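Local coordinates for protein N-acetyl-beta-D glucosaminidase (Rhizomucor miehei CAU432, PDB 4ZM6) that probably hydrolyses beta-N-acetylglucosaminides with a glycoside hydrolase family 3 region and carries a GCN5-related glucosamine N-acetyltransferase region that binds acetyl-CoA, at residues Ala117-Leu125 with Thr354-Leu363; Ile702-Phe713 with Gly808-His818. All blocks are in the same frame, centred on the assembly; numbering follows the deposited sequence.

Interaction 1 of 2, residues Ala117-Leu125 with Thr354-Leu363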
loop_
_atom_site.group_PDB
_atom_site.type_symbol
_atom_site.label_atom_id
_atom_site.label_comp_id
_atom_site.label_asym_id
_atom_site.label_seq_id
_atom_site.Cartn_x
_atom_site.Cartn_y
_atom_site.Cartn_z
ATOM N N ALA A 117 -24.097 -6.913 16.150
ATOM C CA ALA A 117 -25.479 -7.342 16.375
ATOM C C ALA A 117 -25.611 -8.864 16.479
ATOM O O ALA A 117 -26.364 -9.371 17.315
ATOM C CB ALA A 117 -26.369 -6.822 15.261
ATOM N N ILE A 118 -24.879 -9.583 15.633
ATOM C CA ILE A 118 -24.918 -11.042 15.624
ATOM C C ILE A 118 -24.226 -11.614 16.850
ATOM O O ILE A 118 -24.736 -12.548 17.462
ATOM C CB ILE A 118 -24.293 -11.615 14.327
ATOM C CG1 ILE A 118 -25.263 -11.431 13.156
ATOM C CG2 ILE A 118 -23.910 -13.085 14.477
ATOM C CD1 ILE A 118 -26.579 -12.177 13.291
ATOM N N SER A 119 -23.071 -11.067 17.207
ATOM C CA SER A 119 -22.323 -11.581 18.358
ATOM C C SER A 119 -23.126 -11.427 19.652
ATOM O O SER A 119 -23.101 -12.304 20.511
ATOM C CB SER A 119 -20.945 -10.910 18.473
ATOM O OG SER A 119 -21.015 -9.536 18.154
ATOM N N LYS A 120 -23.846 -10.314 19.768
ATOM C CA LYS A 120 -24.743 -10.072 20.900
ATOM C C LYS A 120 -25.763 -11.204 21.005
ATOM O O LYS A 120 -25.915 -11.812 22.063
ATOM C CB LYS A 120 -25.461 -8.728 20.721
ATOM C CG LYS A 120 -26.086 -8.142 21.979
ATOM C CD LYS A 120 -26.845 -6.860 21.636
ATOM C CE LYS A 120 -26.907 -5.869 22.792
ATOM N NZ LYS A 120 -27.892 -6.257 23.841
ATOM N N GLU A 121 -26.440 -11.494 19.893
ATOM C CA GLU A 121 -27.426 -12.572 19.838
ATOM C C GLU A 121 -26.800 -13.925 20.173
ATOM O O GLU A 121 -27.309 -14.649 21.020
ATOM C CB GLU A 121 -28.107 -12.625 18.464
ATOM C CG GLU A 121 -29.079 -11.476 18.220
ATOM C CD GLU A 121 -29.949 -11.658 16.983
ATOM O OE1 GLU A 121 -29.901 -12.739 16.355
ATOM O OE2 GLU A 121 -30.687 -10.708 16.635
ATOM N N LEU A 122 -25.694 -14.254 19.521
ATOM C CA LEU A 122 -25.009 -15.520 19.772
ATOM C C LEU A 122 -24.555 -15.671 21.226
ATOM O O LEU A 122 -24.655 -16.755 21.796
ATOM C CB LEU A 122 -23.802 -15.673 18.838
ATOM C CG LEU A 122 -24.097 -15.949 17.361
ATOM C CD1 LEU A 122 -22.829 -15.812 16.537
ATOM C CD2 LEU A 122 -24.695 -17.332 17.169
ATOM N N LEU A 123 -24.064 -14.590 21.825
ATOM C CA LEU A 123 -23.523 -14.653 23.186
ATOM C C LEU A 123 -24.597 -14.892 24.244
ATOM O O LEU A 123 -24.354 -15.610 25.215
ATOM C CB LEU A 123 -22.730 -13.384 23.521
ATOM C CG LEU A 123 -21.935 -13.388 24.836
ATOM C CD1 LEU A 123 -21.019 -14.600 24.940
ATOM C CD2 LEU A 123 -21.128 -12.108 24.980
ATOM N N THR A 124 -25.775 -14.296 24.065
ATOM C CA THR A 124 -26.876 -14.505 25.002
ATOM C C THR A 124 -27.370 -15.956 24.944
ATOM O O THR A 124 -27.744 -16.527 25.969
ATOM C CB THR A 124 -28.056 -13.550 24.740
ATOM O OG1 THR A 124 -28.565 -13.770 23.423
ATOM C CG2 THR A 124 -27.630 -12.094 24.888
ATOM N N LEU A 125 -27.352 -16.547 23.748
ATOM C CA LEU A 125 -27.764 -17.943 23.561
ATOM C C LEU A 125 -26.714 -18.960 24.027
ATOM O O LEU A 125 -27.017 -20.146 24.148
ATOM C CB LEU A 125 -28.104 -18.210 22.091
ATOM C CG LEU A 125 -29.223 -17.368 21.467
ATOM C CD1 LEU A 125 -29.435 -17.752 20.009
ATOM C CD2 LEU A 125 -30.523 -17.501 22.249
ATOM N N THR A 354 -32.322 -9.632 26.316
ATOM C CA THR A 354 -31.050 -8.930 26.098
ATOM C C THR A 354 -30.436 -9.192 24.710
ATOM O O THR A 354 -29.374 -8.654 24.390
ATOM C CB THR A 354 -30.011 -9.263 27.195
ATOM O OG1 THR A 354 -29.681 -10.656 27.156
ATOM C CG2 THR A 354 -30.550 -8.901 28.575
ATOM N N MET A 355 -31.085 -10.027 23.901
ATOM C CA MET A 355 -30.843 -10.040 22.461
ATOM C C MET A 355 -31.423 -8.748 21.925
ATOM O O MET A 355 -32.528 -8.357 22.311
ATOM C CB MET A 355 -31.561 -11.209 21.788
ATOM C CG MET A 355 -31.049 -12.578 22.190
ATOM S SD MET A 355 -31.729 -13.905 21.178
ATOM C CE MET A 355 -33.483 -13.547 21.266
ATOM N N GLY A 356 -30.708 -8.084 21.029
ATOM C CA GLY A 356 -31.193 -6.820 20.483
ATOM C C GLY A 356 -32.289 -6.994 19.448
ATOM O O GLY A 356 -32.317 -6.268 18.459
ATOM N N SER A 357 -33.212 -7.928 19.684
ATOM C CA SER A 357 -34.148 -8.379 18.652
ATOM C C SER A 357 -34.823 -7.232 17.910
ATOM O O SER A 357 -34.792 -7.187 16.681
ATOM C CB SER A 357 -35.209 -9.306 19.250
ATOM O OG SER A 357 -34.664 -10.587 19.501
ATOM N N GLU A 358 -35.419 -6.306 18.659
ATOM C CA GLU A 358 -36.158 -5.191 18.068
ATOM C C GLU A 358 -35.218 -4.251 17.314
ATOM O O GLU A 358 -35.489 -3.882 16.168
ATOM C CB GLU A 358 -36.929 -4.415 19.143
ATOM C CG GLU A 358 -37.966 -3.440 18.587
ATOM C CD GLU A 358 -38.495 -2.456 19.625
ATOM O OE1 GLU A 358 -37.683 -1.836 20.348
ATOM O OE2 GLU A 358 -39.732 -2.288 19.707
ATOM N N ALA A 359 -34.116 -3.871 17.959
ATOM C CA ALA A 359 -33.128 -2.971 17.355
ATOM C C ALA A 359 -32.483 -3.603 16.125
ATOM O O ALA A 359 -32.296 -2.936 15.107
ATOM C CB ALA A 359 -32.064 -2.590 18.372
ATOM N N HIS A 360 -32.159 -4.891 16.227
ATOM C CA HIS A 360 -31.564 -5.639 15.120
ATOM C C HIS A 360 -32.542 -5.800 13.962
ATOM O O HIS A 360 -32.132 -5.861 12.804
ATOM C CB HIS A 360 -31.089 -7.023 15.578
ATOM C CG HIS A 360 -30.050 -6.984 16.656
ATOM N ND1 HIS A 360 -29.616 -8.117 17.311
ATOM C CD2 HIS A 360 -29.379 -5.948 17.213
ATOM C CE1 HIS A 360 -28.709 -7.783 18.211
ATOM N NE2 HIS A 360 -28.549 -6.472 18.174
ATOM N N ALA A 361 -33.831 -5.880 14.278
ATOM C CA ALA A 361 -34.860 -5.970 13.251
ATOM C C ALA A 361 -34.884 -4.706 12.416
ATOM O O ALA A 361 -34.992 -4.785 11.199
ATOM C CB ALA A 361 -36.229 -6.220 13.866
ATOM N N THR A 362 -34.761 -3.544 13.059
ATOM C CA THR A 362 -34.834 -2.276 12.324
ATOM C C THR A 362 -33.522 -2.002 11.585
ATOM O O THR A 362 -33.504 -1.247 10.612
ATOM C CB THR A 362 -35.199 -1.062 13.211
ATOM O OG1 THR A 362 -34.027 -0.569 13.864
ATOM C CG2 THR A 362 -36.275 -1.418 14.256
ATOM N N LEU A 363 -32.433 -2.612 12.048
ATOM C CA LEU A 363 -31.165 -2.560 11.325
ATOM C C LEU A 363 -31.307 -3.310 10.004
ATOM O O LEU A 363 -30.904 -2.812 8.956
ATOM C CB LEU A 363 -30.031 -3.163 12.167
ATOM C CG LEU A 363 -28.608 -3.106 11.587
ATOM C CD1 LEU A 363 -28.127 -1.670 11.449
ATOM C CD2 LEU A 363 -27.641 -3.911 12.440
#
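Glu121 OE2 is held by two groups, His360 across the contact and Thr94 OG1 outside it. His360 ND1 donates to Glu121 OE2 at 2.9 Å, almost straight at 173°. The oxygen lies in the ring plane and is met on its anti side, somewhat out of the carboxylate plane, so the bond limits rotation of the imidazole and would tend to polarise it. With CG anti to the carbonyl carbon (chi1 -60°), the His360 ring lies between Ala117 CB, which sits over the centre of one face 3.7 Å from the centroid in a CH-pi contact, and Gly356 O, near the rim of the other. Lys120 passes across His360 at a slant: its CD lies at the ring edge, and the chain then bends at its last torsion to bring NZ 2.9 Å from Thr354 O. Beyond it Met355 lays CG against Thr124 OG1, a hydroxyl that returns a hydrogen bond to Glu121 O, and SD lies 3.9 Å from Leu125 CD2. Near the other end, Ala117 CB meets Leu363 CD2 at 4.2 Å; the Leu363 side chain is about 7 Å from that of the acetyl-CoA-binding Lys676, on helix 665-677. The two helical pieces run roughly antiparallel (149°). Helix 108-125, from the family 3 TIM-barrel region, precedes strand 129-130 of the parallel sheet, whereas helix 357-368 leads into strand 373-377 of the following six-stranded sheet.

Interaction 2 of 2, residues Ile702-Phe713 with Gly808-His818. With SO4 (sulfate ion), chain D.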
loop_
_atom_site.group_PDB
_atom_site.type_symbol
_atom_site.label_atom_id
_atom_site.label_comp_id
_atom_site.label_asym_id
_atom_site.label_seq_id
_atom_site.Cartn_x
_atom_site.Cartn_y
_atom_site.Cartn_z
ATOM N N ILE A 702 -12.790 37.232 47.231
ATOM C CA ILE A 702 -11.759 36.333 46.721
ATOM C C ILE A 702 -10.369 36.910 47.000
ATOM O O ILE A 702 -9.459 36.181 47.413
ATOM C CB ILE A 702 -11.957 36.060 45.211
ATOM C CG1 ILE A 702 -13.423 35.661 44.938
ATOM C CG2 ILE A 702 -10.996 34.980 44.729
ATOM C CD1 ILE A 702 -13.693 35.046 43.579
ATOM N N GLN A 703 -10.217 38.216 46.789
ATOM C CA GLN A 703 -8.989 38.929 47.150
ATOM C C GLN A 703 -8.653 38.712 48.613
ATOM O O GLN A 703 -7.520 38.381 48.955
ATOM C CB GLN A 703 -9.141 40.427 46.913
ATOM C CG GLN A 703 -9.310 40.815 45.456
ATOM C CD GLN A 703 -8.881 42.242 45.174
ATOM O OE1 GLN A 703 -7.915 42.731 45.756
ATOM N NE2 GLN A 703 -9.593 42.915 44.275
ATOM N N ALA A 704 -9.655 38.914 49.467
ATOM C CA ALA A 704 -9.522 38.717 50.910
ATOM C C ALA A 704 -9.199 37.266 51.256
ATOM O O ALA A 704 -8.342 37.004 52.101
ATOM C CB ALA A 704 -10.797 39.150 51.615
ATOM N N ARG A 705 -9.887 36.333 50.598
ATOM C CA ARG A 705 -9.651 34.901 50.806
ATOM C C ARG A 705 -8.218 34.517 50.420
ATOM O O ARG A 705 -7.503 33.884 51.206
ATOM C CB ARG A 705 -10.656 34.070 50.000
ATOM C CG ARG A 705 -10.687 32.584 50.337
ATOM C CD ARG A 705 -11.656 32.260 51.466
ATOM N NE ARG A 705 -12.030 30.844 51.465
ATOM C CZ ARG A 705 -12.929 30.287 50.648
ATOM N NH1 ARG A 705 -13.571 31.017 49.738
ATOM N NH2 ARG A 705 -13.185 28.984 50.737
ATOM N N MET A 706 -7.799 34.911 49.220
ATOM C CA MET A 706 -6.441 34.603 48.753
ATOM C C MET A 706 -5.375 35.317 49.570
ATOM O O MET A 706 -4.279 34.783 49.753
ATOM C CB MET A 706 -6.267 34.916 47.260
ATOM C CG MET A 706 -6.167 33.684 46.362
ATOM S SD MET A 706 -7.610 32.608 46.349
ATOM C CE MET A 706 -7.268 31.433 47.656
ATOM N N LEU A 707 -5.699 36.515 50.051
ATOM C CA LEU A 707 -4.837 37.237 50.979
ATOM C C LEU A 707 -4.727 36.470 52.292
ATOM O O LEU A 707 -3.622 36.218 52.773
ATOM C CB LEU A 707 -5.371 38.652 51.229
ATOM C CG LEU A 707 -4.623 39.508 52.261
ATOM C CD1 LEU A 707 -3.142 39.632 51.925
ATOM C CD2 LEU A 707 -5.274 40.881 52.373
ATOM N N LYS A 708 -5.871 36.079 52.851
ATOM C CA LYS A 708 -5.902 35.328 54.112
ATOM C C LYS A 708 -5.193 33.972 54.022
ATOM O O LYS A 708 -4.468 33.592 54.938
ATOM C CB LYS A 708 -7.344 35.129 54.598
ATOM C CG LYS A 708 -7.422 34.530 55.997
ATOM C CD LYS A 708 -8.762 34.772 56.676
ATOM C CE LYS A 708 -8.631 34.634 58.189
ATOM N NZ LYS A 708 -9.903 34.913 58.914
ATOM N N GLU A 709 -5.401 33.254 52.920
ATOM C CA GLU A 709 -4.769 31.947 52.717
ATOM C C GLU A 709 -3.277 32.041 52.359
ATOM O O GLU A 709 -2.577 31.019 52.349
ATOM C CB GLU A 709 -5.516 31.156 51.635
ATOM C CG GLU A 709 -6.957 30.797 51.992
ATOM C CD GLU A 709 -7.081 29.698 53.037
ATOM O OE1 GLU A 709 -6.044 29.142 53.465
ATOM O OE2 GLU A 709 -8.228 29.388 53.431
ATOM N N LYS A 710 -2.807 33.260 52.073
ATOM C CA LYS A 710 -1.406 33.529 51.709
ATOM C C LYS A 710 -0.999 32.780 50.440
ATOM O O LYS A 710 0.011 32.079 50.399
ATOM C CB LYS A 710 -0.445 33.209 52.865
ATOM C CG LYS A 710 -0.778 33.917 54.172
ATOM C CD LYS A 710 0.465 34.406 54.907
ATOM C CE LYS A 710 1.501 33.313 55.140
ATOM N NZ LYS A 710 0.922 32.085 55.755
ATOM N N ILE A 711 -1.811 32.945 49.409
ATOM C CA ILE A 711 -1.590 32.287 48.134
ATOM C C ILE A 711 -0.821 33.223 47.204
ATOM O O ILE A 711 -1.137 34.411 47.107
ATOM C CB ILE A 711 -2.938 31.911 47.478
ATOM C CG1 ILE A 711 -3.782 31.038 48.425
ATOM C CG2 ILE A 711 -2.724 31.227 46.130
ATOM C CD1 ILE A 711 -3.253 29.640 48.660
ATOM N N TRP A 712 0.180 32.678 46.520
ATOM C CA TRP A 712 0.953 33.419 45.530
ATOM C C TRP A 712 0.622 32.931 44.122
ATOM O O TRP A 712 0.626 31.733 43.871
ATOM C CB TRP A 712 2.442 33.217 45.788
ATOM C CG TRP A 712 3.336 33.976 44.850
ATOM C CD1 TRP A 712 3.851 35.220 45.047
ATOM C CD2 TRP A 712 3.832 33.532 43.576
ATOM N NE1 TRP A 712 4.636 35.581 43.982
ATOM C CE2 TRP A 712 4.641 34.566 43.064
ATOM C CE3 TRP A 712 3.670 32.361 42.821
ATOM C CZ2 TRP A 712 5.289 34.471 41.826
ATOM C CZ3 TRP A 712 4.315 32.266 41.589
ATOM C CH2 TRP A 712 5.114 33.317 41.107
ATOM N N PHE A 713 0.361 33.860 43.208
ATOM C CA PHE A 713 0.174 33.527 41.795
ATOM C C PHE A 713 1.325 34.043 40.947
ATOM O O PHE A 713 1.984 35.013 41.314
ATOM C CB PHE A 713 -1.135 34.116 41.277
ATOM C CG PHE A 713 -2.341 33.619 42.006
ATOM C CD1 PHE A 713 -2.624 32.259 42.054
ATOM C CD2 PHE A 713 -3.192 34.503 42.650
ATOM C CE1 PHE A 713 -3.738 31.792 42.729
ATOM C CE2 PHE A 713 -4.310 34.046 43.322
ATOM C CZ PHE A 713 -4.587 32.689 43.363
ATOM N N GLY A 808 -10.919 23.178 48.827
ATOM C CA GLY A 808 -11.808 23.825 49.792
ATOM C C GLY A 808 -11.234 25.047 50.488
ATOM O O GLY A 808 -11.747 25.460 51.528
ATOM N N ARG A 809 -10.173 25.622 49.914
ATOM C CA ARG A 809 -9.587 26.869 50.409
ATOM C C ARG A 809 -9.947 28.048 49.508
ATOM O O ARG A 809 -9.511 29.173 49.749
ATOM C CB ARG A 809 -8.067 26.745 50.497
ATOM C CG ARG A 809 -7.588 25.588 51.357
ATOM C CD ARG A 809 -6.090 25.369 51.217
ATOM N NE ARG A 809 -5.331 26.515 51.711
ATOM C CZ ARG A 809 -4.062 26.775 51.405
ATOM N NH1 ARG A 809 -3.384 25.970 50.595
ATOM N NH2 ARG A 809 -3.474 27.853 51.911
ATOM N N GLY A 810 -10.740 27.786 48.469
ATOM C CA GLY A 810 -11.162 28.825 47.528
ATOM C C GLY A 810 -10.130 29.161 46.460
ATOM O O GLY A 810 -10.278 30.156 45.743
ATOM N N ILE A 811 -9.097 28.323 46.345
ATOM C CA ILE A 811 -7.984 28.565 45.426
ATOM C C ILE A 811 -8.424 28.513 43.968
ATOM O O ILE A 811 -8.112 29.416 43.191
ATOM C CB ILE A 811 -6.841 27.549 45.635
ATOM C CG1 ILE A 811 -6.179 27.779 46.998
ATOM C CG2 ILE A 811 -5.813 27.654 44.513
ATOM C CD1 ILE A 811 -5.160 26.732 47.389
ATOM N N GLY A 812 -9.140 27.454 43.603
ATOM C CA GLY A 812 -9.618 27.277 42.238
ATOM C C GLY A 812 -10.308 28.509 41.688
ATOM O O GLY A 812 -10.052 28.920 40.560
ATOM N N ILE A 813 -11.170 29.114 42.497
ATOM C CA ILE A 813 -11.919 30.297 42.065
ATOM C C ILE A 813 -10.971 31.494 42.059
ATOM O O ILE A 813 -11.109 32.405 41.237
ATOM C CB ILE A 813 -13.149 30.605 42.959
ATOM C CG1 ILE A 813 -13.880 29.316 43.374
ATOM C CG2 ILE A 813 -14.111 31.537 42.226
ATOM C CD1 ILE A 813 -13.599 28.836 44.788
ATOM N N GLY A 814 -10.016 31.480 42.987
ATOM C CA GLY A 814 -8.971 32.488 43.046
ATOM C C GLY A 814 -8.121 32.528 41.797
ATOM O O GLY A 814 -8.030 33.563 41.130
ATOM N N ILE A 815 -7.507 31.393 41.474
ATOM C CA ILE A 815 -6.626 31.298 40.311
ATOM C C ILE A 815 -7.350 31.599 38.999
ATOM O O ILE A 815 -6.758 32.171 38.084
ATOM C CB ILE A 815 -5.925 29.928 40.229
ATOM C CG1 ILE A 815 -4.764 29.986 39.240
ATOM C CG2 ILE A 815 -6.908 28.829 39.851
ATOM C CD1 ILE A 815 -3.863 28.775 39.300
ATOM N N VAL A 816 -8.623 31.234 38.908
ATOM C CA VAL A 816 -9.420 31.589 37.735
ATOM C C VAL A 816 -9.655 33.095 37.712
ATOM O O VAL A 816 -9.536 33.728 36.669
ATOM C CB VAL A 816 -10.765 30.820 37.695
ATOM C CG1 VAL A 816 -11.732 31.435 36.697
ATOM C CG2 VAL A 816 -10.519 29.366 37.336
ATOM N N ALA A 817 -9.989 33.665 38.866
ATOM C CA ALA A 817 -10.244 35.102 38.964
ATOM C C ALA A 817 -8.978 35.880 38.626
ATOM O O ALA A 817 -9.028 36.924 37.969
ATOM C CB ALA A 817 -10.748 35.465 40.355
ATOM N N HIS A 818 -7.844 35.352 39.067
ATOM C CA HIS A 818 -6.554 35.927 38.730
ATOM C C HIS A 818 -6.303 35.846 37.228
ATOM O O HIS A 818 -5.859 36.816 36.619
ATOM C CB HIS A 818 -5.441 35.207 39.480
ATOM C CG HIS A 818 -4.135 35.930 39.438
ATOM N ND1 HIS A 818 -3.088 35.531 38.634
ATOM C CD2 HIS A 818 -3.712 37.038 40.089
ATOM C CE1 HIS A 818 -2.071 36.356 38.801
ATOM N NE2 HIS A 818 -2.424 37.280 39.677
HETATM S S SO4 D . -11.360 24.713 45.636
HETATM O O1 SO4 D . -10.090 25.054 46.323
HETATM O O2 SO4 D . -12.246 24.019 46.592
HETATM O O3 SO4 D . -11.098 23.811 44.489
HETATM O O4 SO4 D . -12.029 25.954 45.177
#
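Phe713 and His818 trade CH-pi contacts: Phe713 CB stands over one face of the imidazole, 3.6 Å from its centroid, while His818 CB covers one face of the phenyl ring more loosely. The loop and helix of 808-818 fit the R-x-x-G-x-G element of the GNAT fold, here in the C-terminal acetyltransferase-like region. The Phe713 and His818 side chains slide past each other in opposite directions, leaving the ring planes oblique at 31°. The guanidinium of Arg809 has Ile711 CD1 over one face and Glu709 OE1 in plane at its edge. That salt bridge is side-on: Arg809 NE at 3.2 Å and Arg809 NH2 at 3.3 Å both reach Glu709 OE1 from one side of the carboxylate; Glu806 takes NH1. Helix 702-709 crosses helix 811-818 at 116°, and glycines make the close fit possible: Ile702 CG2 approaches Gly814 CA at 3.6 Å, and Met706, bent at chi2 and chi3 (62° for the former), rests SD on the same CA and turns CE to Ile811. Arg705 spreads a guanidinium face over Arg809 O and Gly810. Ile711 and Phe713 point from strand 711-715 toward the helix, and Ile711 CD1 meets Ile811 CD1 at 3.7 Å. A sulfate, probably from the crystallisation liquor, sits at the helix start, consistent with the place where GNAT relatives hold the coenzyme A pyrophosphate; Gly808 N donates to its O2 at 2.7 Å.

Both contacts are partly buried, yet they share no element: their centres lie 55 Å apart, the nearest atoms are about 41 Å apart, and interaction 1 closes along the chain before interaction 2 opens. Interaction 1 joins a barrel-region helix to the start of a helix leading into another domain, and its chemistry is that of one buried histidine-carboxylate bond fringed by a lysine at the surface. Interaction 2 stays within a GNAT-like unit, packing a helix and strand on a glycine-rich loop and helix; it buries more area (674 against 469 Å²), is more apolar, and keeps its salt bridge to one end. Acetyl-CoA binds closer to interaction 1, whereas interaction 2 has a sulfate.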